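Local coordinates for multiple antibiotic resistance protein MarR (Escherichia coli, PDB 1JGS) that represses the marRAB operon by binding the marO operator, thereby controlling antibiotic resistance and oxidative stress genes, at residues Trp77-Pro82 with Lys93-Gly98. Sequence-based numbering, arbitrary orientation.
Sequences WVERLP and KLTTGG. With SAL (2-hydroxybenzoic acid), chain B.
The pairing of Glu79 with Lys93 is the hydrogen-bonded step of an antiparallel beta hairpin, taken at the base of the wing where strand 90-94 hands over to helix 96-118. Two nearly straight bonds close it: Glu79 N gives to Lys93 O at 2.9 Å, and Lys93 N returns the bond to Glu79 O. Val78 and Leu94 form the adjoining non-hydrogen-bonded pair, their methyls CG2 and CD2 meeting at 3.8 Å on the buried face, which rests on Leu40 of helix 34-46. On the other face Glu79 and Lys93 run side by side. Lys93 CG sits between its backbone N and carbonyl carbon (chi1 69°), and its aliphatic chain passes CD2 of Leu81 roughly at a right angle, with CD 3.6 Å from that methyl. Further bends at chi3 and chi4 curl the amine back to Leu94 O, while Glu79 OE2 remains 5.0 Å from Lys93 NZ, too far for a salt bridge.

The passage from strand 90-94 into helix 96-118, through Thr95, is braced by Trp77 O. This oxygen accepts from Thr95 N, which stands well above the carbonyl plane. A CA-H...O contact comes from Gly98 CA, 3.4 Å from Trp77 O. The two segments come so close here that Gly98 CA packs on Trp77 CB, and a side chain on Gly98 would point at Trp77 O. Thr95 is the N-cap: its OG1 accepts from Gly98 N at 3.2 Å and is also hydrogen-bonded to Gly76 O, tying the helix start to the link between helix 62-74 and strand 78-82. Farther along, Arg80 reaches from the hairpin to salicylate, NH1 making a weak bond to carboxylate O1'; Thr66 is another partner of this ligand. Such a two-stranded wing following the helix-turn-helix is characteristic of the winged-helix DNA-binding domain of MarR-family repressors.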
loop_
_atom_site.group_PDB
_atom_site.type_symbol
_atom_site.label_atom_id
_atom_site.label_comp_id
_atom_site.label_asym_id
_atom_site.label_seq_id
_atom_site.Cartn_x
_atom_site.Cartn_y
_atom_site.Cartn_z
ATOM N N TRP A 77 -6.797 -19.270 12.512
ATOM C CA TRP A 77 -7.221 -18.878 11.182
ATOM C C TRP A 77 -6.333 -19.402 10.069
ATOM O O TRP A 77 -6.750 -19.452 8.919
ATOM C CB TRP A 77 -7.295 -17.353 11.077
ATOM C CG TRP A 77 -8.285 -16.714 11.994
ATOM C CD1 TRP A 77 -9.310 -17.329 12.648
ATOM C CD2 TRP A 77 -8.335 -15.334 12.373
ATOM N NE1 TRP A 77 -9.995 -16.421 13.419
ATOM C CE2 TRP A 77 -9.417 -15.186 13.270
ATOM C CE3 TRP A 77 -7.570 -14.210 12.045
ATOM C CZ2 TRP A 77 -9.756 -13.959 13.847
ATOM C CZ3 TRP A 77 -7.906 -12.980 12.619
ATOM C CH2 TRP A 77 -8.992 -12.867 13.511
ATOM N N VAL A 78 -5.113 -19.806 10.408
ATOM C CA VAL A 78 -4.167 -20.293 9.413
ATOM C C VAL A 78 -3.475 -21.563 9.885
ATOM O O VAL A 78 -3.316 -21.776 11.085
ATOM C CB VAL A 78 -3.099 -19.203 9.128
ATOM C CG1 VAL A 78 -1.975 -19.759 8.281
ATOM C CG2 VAL A 78 -3.749 -18.003 8.439
ATOM N N GLU A 79 -3.080 -22.414 8.944
ATOM C CA GLU A 79 -2.379 -23.640 9.296
ATOM C C GLU A 79 -1.291 -23.884 8.263
ATOM O O GLU A 79 -1.398 -23.437 7.110
ATOM C CB GLU A 79 -3.339 -24.840 9.372
ATOM C CG GLU A 79 -3.815 -25.419 8.056
ATOM C CD GLU A 79 -4.884 -26.489 8.271
ATOM O OE1 GLU A 79 -5.935 -26.153 8.836
ATOM O OE2 GLU A 79 -4.690 -27.667 7.893
ATOM N N ARG A 80 -0.249 -24.579 8.698
ATOM C CA ARG A 80 0.911 -24.891 7.881
ATOM C C ARG A 80 0.959 -26.353 7.441
ATOM O O ARG A 80 0.726 -27.266 8.240
ATOM C CB ARG A 80 2.170 -24.586 8.687
ATOM C CG ARG A 80 3.180 -23.723 7.992
ATOM C CD ARG A 80 4.261 -23.388 8.972
ATOM N NE ARG A 80 3.661 -22.799 10.158
ATOM C CZ ARG A 80 3.817 -21.535 10.542
ATOM N NH1 ARG A 80 4.571 -20.714 9.832
ATOM N NH2 ARG A 80 3.202 -21.098 11.636
ATOM N N LEU A 81 1.270 -26.579 6.170
ATOM C CA LEU A 81 1.378 -27.940 5.669
ATOM C C LEU A 81 2.678 -28.055 4.885
ATOM O O LEU A 81 3.253 -27.050 4.468
ATOM C CB LEU A 81 0.197 -28.300 4.771
ATOM C CG LEU A 81 0.056 -27.490 3.486
ATOM C CD1 LEU A 81 -0.537 -28.368 2.394
ATOM C CD2 LEU A 81 -0.821 -26.264 3.744
ATOM N N PRO A 82 3.167 -29.290 4.688
ATOM C CA PRO A 82 4.414 -29.492 3.946
ATOM C C PRO A 82 4.238 -29.081 2.493
ATOM O O PRO A 82 3.171 -29.286 1.912
ATOM C CB PRO A 82 4.670 -30.992 4.099
ATOM C CG PRO A 82 3.988 -31.328 5.412
ATOM C CD PRO A 82 2.698 -30.554 5.284
ATOM N N LYS A 93 -2.123 -22.168 4.560
ATOM C CA LYS A 93 -3.444 -22.038 3.974
ATOM C C LYS A 93 -4.359 -21.686 5.125
ATOM O O LYS A 93 -3.987 -21.828 6.297
ATOM C CB LYS A 93 -3.873 -23.361 3.340
ATOM C CG LYS A 93 -4.159 -24.471 4.337
ATOM C CD LYS A 93 -4.354 -25.792 3.623
ATOM C CE LYS A 93 -5.606 -26.488 4.095
ATOM N NZ LYS A 93 -6.827 -25.667 3.827
ATOM N N LEU A 94 -5.557 -21.229 4.800
ATOM C CA LEU A 94 -6.514 -20.875 5.825
ATOM C C LEU A 94 -7.194 -22.114 6.368
ATOM O O LEU A 94 -7.389 -23.089 5.649
ATOM C CB LEU A 94 -7.584 -19.955 5.253
ATOM C CG LEU A 94 -7.133 -18.636 4.611
ATOM C CD1 LEU A 94 -8.376 -17.757 4.432
ATOM C CD2 LEU A 94 -6.083 -17.918 5.502
ATOM N N THR A 95 -7.535 -22.084 7.648
ATOM C CA THR A 95 -8.260 -23.192 8.242
ATOM C C THR A 95 -9.721 -22.845 7.910
ATOM O O THR A 95 -9.997 -21.724 7.455
ATOM C CB THR A 95 -8.064 -23.214 9.759
ATOM O OG1 THR A 95 -8.464 -21.945 10.299
ATOM C CG2 THR A 95 -6.607 -23.471 10.110
ATOM N N THR A 96 -10.653 -23.773 8.126
ATOM C CA THR A 96 -12.068 -23.498 7.826
ATOM C C THR A 96 -12.532 -22.228 8.527
ATOM O O THR A 96 -13.133 -21.353 7.912
ATOM C CB THR A 96 -13.004 -24.648 8.279
ATOM O OG1 THR A 96 -12.569 -25.883 7.704
ATOM C CG2 THR A 96 -14.442 -24.366 7.826
ATOM N N GLY A 97 -12.264 -22.138 9.824
ATOM C CA GLY A 97 -12.646 -20.952 10.560
ATOM C C GLY A 97 -11.997 -19.702 9.978
ATOM O O GLY A 97 -12.651 -18.667 9.827
ATOM N N GLY A 98 -10.706 -19.796 9.657
ATOM C CA GLY A 98 -10.006 -18.660 9.085
ATOM C C GLY A 98 -10.721 -18.201 7.829
ATOM O O GLY A 98 -10.908 -17.002 7.612
HETATM C "C1'" SAL B . 7.320 -19.694 8.436
HETATM O "O1'" SAL B . 7.101 -20.999 8.541
HETATM O "O2'" SAL B . 6.693 -18.886 9.137
HETATM C C1 SAL B . 8.337 -19.273 7.450
HETATM C C2 SAL B . 8.637 -17.860 7.268
HETATM C C3 SAL B . 9.603 -17.428 6.329
HETATM C C4 SAL B . 10.298 -18.348 5.546
HETATM C C5 SAL B . 9.995 -19.887 5.725
HETATM C C6 SAL B . 9.035 -20.257 6.661
HETATM O O2 SAL B . 8.014 -16.884 7.980
#